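Local coordinates for protein beta-ketoacyl synthase (Pseudomonas aeruginosa, PDB 4CW4) that condenses acetyl coenzyme A with malonyl-acyl carrier protein to give the acetoacetyl-ACP primer that starts bacterial fatty acid synthesis, at residues 43-57 with 75-89. Residues are numbered along the deposited sequence; the frame is centred on the assembly and turned at random. Where two conformers were deposited one is given.
Sequences RQETLAGLAVMMKLV and EDIERRYAERIFAST. With SO4 (sulfate ion), chain B.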
loop_
_atom_site.group_PDB
_atom_site.type_symbol
_atom_site.label_atom_id
_atom_site.label_comp_id
_atom_site.label_asym_id
_atom_site.label_seq_id
_atom_site.Cartn_x
_atom_site.Cartn_y
_atom_site.Cartn_z
ATOM N N ARG A 43 23.880 1.972 -30.356
ATOM C CA ARG A 43 23.358 3.330 -30.207
ATOM C C ARG A 43 22.311 3.613 -31.270
ATOM O O ARG A 43 21.237 4.111 -30.957
ATOM C CB ARG A 43 24.483 4.372 -30.266
ATOM C CG ARG A 43 23.987 5.803 -30.473
ATOM C CD ARG A 43 25.033 6.865 -30.177
ATOM N NE ARG A 43 26.177 6.688 -31.066
ATOM C CZ ARG A 43 27.357 6.197 -30.696
ATOM N NH1 ARG A 43 27.616 5.865 -29.433
ATOM N NH2 ARG A 43 28.305 6.048 -31.604
ATOM N N GLN A 44 22.614 3.293 -32.524
ATOM C CA GLN A 44 21.706 3.626 -33.610
ATOM C C GLN A 44 20.431 2.796 -33.522
ATOM O O GLN A 44 19.343 3.269 -33.842
ATOM C CB GLN A 44 22.411 3.455 -34.955
ATOM C CG GLN A 44 23.460 4.539 -35.173
ATOM C CD GLN A 44 24.510 4.199 -36.229
ATOM O OE1 GLN A 44 24.473 3.151 -36.890
ATOM N NE2 GLN A 44 25.468 5.092 -36.377
ATOM N N GLU A 45 20.546 1.558 -33.064
ATOM C CA GLU A 45 19.368 0.725 -32.873
ATOM C C GLU A 45 18.448 1.324 -31.802
ATOM O O GLU A 45 17.235 1.426 -31.987
ATOM C CB GLU A 45 19.774 -0.684 -32.446
ATOM C CG GLU A 45 18.584 -1.615 -32.326
ATOM C CD GLU A 45 18.971 -2.986 -31.831
ATOM O OE1 GLU A 45 19.527 -3.094 -30.703
ATOM O OE2 GLU A 45 18.719 -3.954 -32.577
ATOM N N THR A 46 19.017 1.709 -30.670
ATOM C CA THR A 46 18.219 2.317 -29.605
ATOM C C THR A 46 17.602 3.638 -30.043
ATOM O O THR A 46 16.436 3.883 -29.764
ATOM C CB THR A 46 19.057 2.495 -28.346
ATOM O OG1 THR A 46 19.381 1.201 -27.818
ATOM C CG2 THR A 46 18.304 3.290 -27.290
ATOM N N LEU A 47 18.377 4.479 -30.715
ATOM C CA LEU A 47 17.853 5.733 -31.260
ATOM C C LEU A 47 16.719 5.525 -32.254
ATOM O O LEU A 47 15.718 6.242 -32.211
ATOM C CB LEU A 47 18.961 6.592 -31.882
ATOM C CG LEU A 47 20.007 7.187 -30.931
ATOM C CD1 LEU A 47 21.075 7.978 -31.708
ATOM C CD2 LEU A 47 19.385 8.050 -29.854
ATOM N N ALA A 48 16.865 4.553 -33.148
ATOM C CA ALA A 48 15.783 4.238 -34.059
ATOM C C ALA A 48 14.521 3.832 -33.302
ATOM O O ALA A 48 13.414 4.277 -33.616
ATOM C CB ALA A 48 16.206 3.140 -35.018
ATOM N N GLY A 49 14.670 2.996 -32.288
ATOM C CA GLY A 49 13.533 2.591 -31.472
ATOM C C GLY A 49 12.857 3.747 -30.749
ATOM O O GLY A 49 11.628 3.828 -30.709
ATOM N N LEU A 50 13.666 4.647 -30.199
ATOM C CA LEU A 50 13.141 5.863 -29.577
ATOM C C LEU A 50 12.427 6.722 -30.610
ATOM O O LEU A 50 11.352 7.241 -30.342
ATOM C CB LEU A 50 14.265 6.672 -28.926
ATOM C CG LEU A 50 14.693 6.151 -27.555
ATOM C CD1 LEU A 50 16.024 6.758 -27.124
ATOM C CD2 LEU A 50 13.612 6.450 -26.524
ATOM N N ALA A 51 13.032 6.885 -31.785
ATOM C CA ALA A 51 12.412 7.698 -32.831
ATOM C C ALA A 51 11.013 7.168 -33.188
ATOM O O ALA A 51 10.092 7.948 -33.435
ATOM C CB ALA A 51 13.312 7.760 -34.069
ATOM N N VAL A 52 10.850 5.845 -33.239
ATOM C CA VAL A 52 9.548 5.265 -33.548
ATOM C C VAL A 52 8.579 5.509 -32.398
ATOM O O VAL A 52 7.428 5.920 -32.607
ATOM C CB VAL A 52 9.660 3.755 -33.843
ATOM C CG1 VAL A 52 8.276 3.106 -33.941
ATOM C CG2 VAL A 52 10.440 3.534 -35.128
ATOM N N MET A 53 9.043 5.274 -31.169
ATOM C CA MET A 53 8.218 5.483 -29.976
ATOM C C MET A 53 7.698 6.912 -29.905
ATOM O O MET A 53 6.558 7.157 -29.473
ATOM C CB MET A 53 9.020 5.237 -28.689
ATOM C CG MET A 53 9.174 3.787 -28.304
ATOM S SD MET A 53 10.368 3.545 -26.975
ATOM C CE MET A 53 9.486 4.262 -25.586
ATOM N N MET A 54 8.564 7.845 -30.298
ATOM C CA MET A 54 8.299 9.277 -30.163
ATOM C C MET A 54 7.570 9.850 -31.386
ATOM O O MET A 54 7.267 11.044 -31.427
ATOM C CB MET A 54 9.632 10.000 -29.958
ATOM C CG MET A 54 10.325 9.581 -28.641
ATOM S SD MET A 54 12.035 10.064 -28.448
ATOM C CE MET A 54 11.865 11.792 -28.041
ATOM N N LYS A 55 7.290 8.997 -32.365
ATOM C CA LYS A 55 6.611 9.387 -33.602
ATOM C C LYS A 55 7.412 10.361 -34.460
ATOM O O LYS A 55 6.837 11.135 -35.234
ATOM C CB LYS A 55 5.232 9.997 -33.319
ATOM C CG LYS A 55 4.413 9.308 -32.248
ATOM C CD LYS A 55 3.826 8.001 -32.705
ATOM C CE LYS A 55 2.584 7.662 -31.873
ATOM N NZ LYS A 55 2.213 6.238 -32.045
ATOM N N LEU A 56 8.730 10.320 -34.340
ATOM C CA LEU A 56 9.606 11.155 -35.154
ATOM C C LEU A 56 9.866 10.523 -36.522
ATOM O O LEU A 56 10.111 11.221 -37.506
ATOM C CB LEU A 56 10.930 11.394 -34.434
ATOM C CG LEU A 56 10.825 12.258 -33.179
ATOM C CD1 LEU A 56 12.127 12.253 -32.421
ATOM C CD2 LEU A 56 10.412 13.700 -33.532
ATOM N N VAL A 57 9.817 9.198 -36.567
ATOM C CA VAL A 57 9.899 8.482 -37.831
ATOM C C VAL A 57 8.791 7.457 -37.868
ATOM O O VAL A 57 8.290 7.042 -36.839
ATOM C CB VAL A 57 11.264 7.776 -38.067
ATOM C CG1 VAL A 57 12.421 8.777 -37.996
ATOM C CG2 VAL A 57 11.477 6.646 -37.105
ATOM N N GLU A 75 21.653 4.930 -39.252
ATOM C CA GLU A 75 22.721 5.937 -39.277
ATOM C C GLU A 75 22.165 7.319 -39.616
ATOM O O GLU A 75 22.583 8.340 -39.048
ATOM C CB GLU A 75 23.790 5.592 -40.321
ATOM C CG GLU A 75 24.440 4.228 -40.166
ATOM C CD GLU A 75 23.857 3.179 -41.104
ATOM O OE1 GLU A 75 22.680 2.784 -40.918
ATOM O OE2 GLU A 75 24.576 2.744 -42.026
ATOM N N ASP A 76 21.233 7.353 -40.565
ATOM C CA ASP A 76 20.595 8.604 -40.953
ATOM C C ASP A 76 19.741 9.127 -39.806
ATOM O O ASP A 76 19.648 10.321 -39.596
ATOM C CB ASP A 76 19.725 8.413 -42.195
ATOM C CG ASP A 76 20.511 7.923 -43.411
ATOM O OD1 ASP A 76 21.714 8.245 -43.559
ATOM O OD2 ASP A 76 19.904 7.210 -44.229
ATOM N N ILE A 77 19.115 8.223 -39.056
ATOM C CA ILE A 77 18.263 8.640 -37.948
ATOM C C ILE A 77 19.092 9.314 -36.870
ATOM O O ILE A 77 18.683 10.322 -36.318
ATOM C CB ILE A 77 17.462 7.466 -37.369
ATOM C CG1 ILE A 77 16.362 7.091 -38.365
ATOM C CG2 ILE A 77 16.864 7.825 -35.983
ATOM C CD1 ILE A 77 15.554 5.870 -37.991
ATOM N N GLU A 78 20.262 8.768 -36.571
ATOM C CA GLU A 78 21.123 9.377 -35.573
ATOM C C GLU A 78 21.534 10.778 -35.999
ATOM O O GLU A 78 21.453 11.707 -35.218
ATOM C CB GLU A 78 22.357 8.529 -35.312
ATOM C CG GLU A 78 23.325 9.155 -34.337
ATOM C CD GLU A 78 24.574 8.329 -34.147
ATOM O OE1 GLU A 78 25.086 7.741 -35.123
ATOM O OE2 GLU A 78 25.062 8.290 -33.021
ATOM N N ARG A 79 21.985 10.929 -37.244
ATOM C CA ARG A 79 22.359 12.240 -37.743
ATOM C C ARG A 79 21.195 13.226 -37.637
ATOM O O ARG A 79 21.349 14.339 -37.131
ATOM C CB ARG A 79 22.809 12.118 -39.208
ATOM C CG ARG A 79 22.774 13.419 -39.994
ATOM C CD ARG A 79 22.842 13.137 -41.473
ATOM N NE ARG A 79 21.697 13.734 -42.163
ATOM C CZ ARG A 79 20.561 13.102 -42.453
ATOM N NH1 ARG A 79 20.382 11.829 -42.113
ATOM N NH2 ARG A 79 19.595 13.750 -43.092
ATOM N N ARG A 80 20.037 12.806 -38.117
ATOM C CA ARG A 80 18.899 13.692 -38.293
ATOM C C ARG A 80 18.108 13.976 -37.012
ATOM O O ARG A 80 17.603 15.084 -36.838
ATOM C CB ARG A 80 17.968 13.081 -39.335
ATOM C CG ARG A 80 16.878 13.990 -39.849
ATOM C CD ARG A 80 16.370 13.457 -41.171
ATOM N NE ARG A 80 15.198 14.178 -41.652
ATOM C CZ ARG A 80 14.825 14.234 -42.927
ATOM N NH1 ARG A 80 15.541 13.627 -43.868
ATOM N NH2 ARG A 80 13.740 14.915 -43.264
ATOM N N TYR A 81 18.006 12.983 -36.133
ATOM C CA TYR A 81 17.087 13.073 -35.000
ATOM C C TYR A 81 17.735 13.000 -33.618
ATOM O O TYR A 81 17.049 13.224 -32.633
ATOM C CB TYR A 81 16.018 11.967 -35.079
ATOM C CG TYR A 81 15.181 11.999 -36.337
ATOM C CD1 TYR A 81 14.055 12.798 -36.425
ATOM C CD2 TYR A 81 15.518 11.228 -37.439
ATOM C CE1 TYR A 81 13.285 12.834 -37.592
ATOM C CE2 TYR A 81 14.764 11.254 -38.586
ATOM C CZ TYR A 81 13.654 12.063 -38.661
ATOM O OH TYR A 81 12.906 12.081 -39.812
ATOM N N ALA A 82 19.032 12.698 -33.519
ATOM C CA ALA A 82 19.620 12.488 -32.181
ATOM C C ALA A 82 19.402 13.693 -31.261
ATOM O O ALA A 82 19.030 13.535 -30.102
ATOM C CB ALA A 82 21.074 12.153 -32.255
ATOM N N GLU A 83 19.627 14.898 -31.771
ATOM C CA GLU A 83 19.464 16.080 -30.944
ATOM C C GLU A 83 18.035 16.171 -30.379
ATOM O O GLU A 83 17.841 16.427 -29.197
ATOM C CB GLU A 83 19.820 17.338 -31.750
ATOM C CG GLU A 83 19.749 18.628 -30.944
ATOM C CD GLU A 83 20.033 19.895 -31.749
ATOM O OE1 GLU A 83 20.414 19.821 -32.942
ATOM O OE2 GLU A 83 19.864 20.987 -31.170
ATOM N N ARG A 84 17.026 15.972 -31.219
ATOM C CA ARG A 84 15.633 15.994 -30.745
ATOM C C ARG A 84 15.317 14.874 -29.760
ATOM O O ARG A 84 14.621 15.092 -28.774
ATOM C CB ARG A 84 14.664 15.905 -31.926
ATOM C CG ARG A 84 14.434 17.240 -32.636
ATOM C CD ARG A 84 13.598 17.068 -33.877
ATOM N NE ARG A 84 14.407 16.595 -34.990
ATOM C CZ ARG A 84 13.939 16.406 -36.223
ATOM N NH1 ARG A 84 12.656 16.635 -36.488
ATOM N NH2 ARG A 84 14.751 15.991 -37.192
ATOM N N ILE A 85 15.804 13.673 -30.056
ATOM C CA ILE A 85 15.574 12.527 -29.183
ATOM C C ILE A 85 16.172 12.816 -27.816
ATOM O O ILE A 85 15.515 12.619 -26.789
ATOM C CB ILE A 85 16.172 11.242 -29.777
ATOM C CG1 ILE A 85 15.411 10.851 -31.053
ATOM C CG2 ILE A 85 16.122 10.113 -28.751
ATOM C CD1 ILE A 85 16.145 9.842 -31.970
ATOM N N PHE A 86 17.390 13.346 -27.790
ATOM C CA PHE A 86 18.055 13.599 -26.523
ATOM C C PHE A 86 17.333 14.663 -25.720
ATOM O O PHE A 86 17.194 14.535 -24.505
ATOM C CB PHE A 86 19.506 14.023 -26.730
ATOM C CG PHE A 86 20.404 12.942 -27.330
ATOM C CD1 PHE A 86 20.107 11.606 -27.206
ATOM C CD2 PHE A 86 21.546 13.298 -28.004
ATOM C CE1 PHE A 86 20.929 10.640 -27.743
ATOM C CE2 PHE A 86 22.380 12.347 -28.554
ATOM C CZ PHE A 86 22.072 11.018 -28.432
ATOM N N ALA A 87 16.856 15.696 -26.405
ATOM C CA ALA A 87 16.176 16.794 -25.745
ATOM C C ALA A 87 14.794 16.405 -25.209
ATOM O O ALA A 87 14.265 17.078 -24.328
ATOM C CB ALA A 87 16.060 18.001 -26.689
ATOM N N SER A 88 14.214 15.345 -25.763
ATOM C CA SER A 88 12.853 14.909 -25.439
ATOM C C SER A 88 12.810 13.587 -24.647
ATOM O O SER A 88 11.783 12.898 -24.603
ATOM C CB SER A 88 12.033 14.766 -26.708
ATOM O OG SER A 88 11.806 16.030 -27.301
ATOM N N THR A 89 13.934 13.273 -24.020
ATOM C CA THR A 89 14.050 12.163 -23.101
ATOM C C THR A 89 14.740 12.657 -21.828
ATOM O O THR A 89 15.273 13.765 -21.794
ATOM C CB THR A 89 14.866 11.005 -23.713
ATOM O OG1 THR A 89 16.081 11.511 -24.271
ATOM C CG2 THR A 89 14.055 10.279 -24.778
HETATM S S SO4 B . 11.787 15.484 -40.023
HETATM O O1 SO4 B . 11.666 16.282 -41.243
HETATM O O2 SO4 B . 11.142 14.189 -40.229
HETATM O O3 SO4 B . 13.204 15.288 -39.709
HETATM O O4 SO4 B . 11.119 16.182 -38.926
HETATM O O HOH W 1 27.542 6.779 -34.207
#
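E78 OE1 is gripped by two donors: the amide NE2 of Q44, at 3.0 Å in a nearly straight bond, and a water that in turn accepts from R43 NH2. The other carboxylate oxygen, E78 OE2, forms a salt bridge with R43 NE, 2.8 Å away but bent. Both side-chain nitrogens arrive on the syn sides yet out of the carboxylate plane; the guanidinium lies nearly coplanar with the carboxylate, whereas the Q44 amide stands 78° to it. With CG anti to the backbone N (chi1 177°) and the chain extended beyond it, the E78 side chain carries its carboxylate across to R43 and Q44.

Next to this polar end the two helices are inclined at 61° with axes 8.8 Å apart. L47 sits as a knob in a hole formed by E78, A82, I85 and F86: its CD1 rests on the E78 methylenes, while CD2 approaches F86 CE1 to 3.7 Å. I85 answers from the other helix, with CG2 against L50 CD1 and CD1 close to A51 CB. A Schellman motif at K55 ends the first helix, and the chain beyond it brings L56 CD1 to I85 CG1 and lays V57 CG1 over one face of the Y81 ring, 3.8 Å from its centroid, in a CH-pi contact. Strand 63-65, through Y64, packs on A48, V57 and I77.

The Y81 hydroxyl, R80 and R84 all bind a sulfate, probably from the crystallisation liquor; R84 NH2 also donates to R80 O. Apart from that site, the contact joins two helices away from the active-site residues through an apolar centre with the R43–E78 salt bridge at one end, where the hydrogen bonds from Q44 and the water, with the positive charge of R43, would probably favour the ionised form of E78.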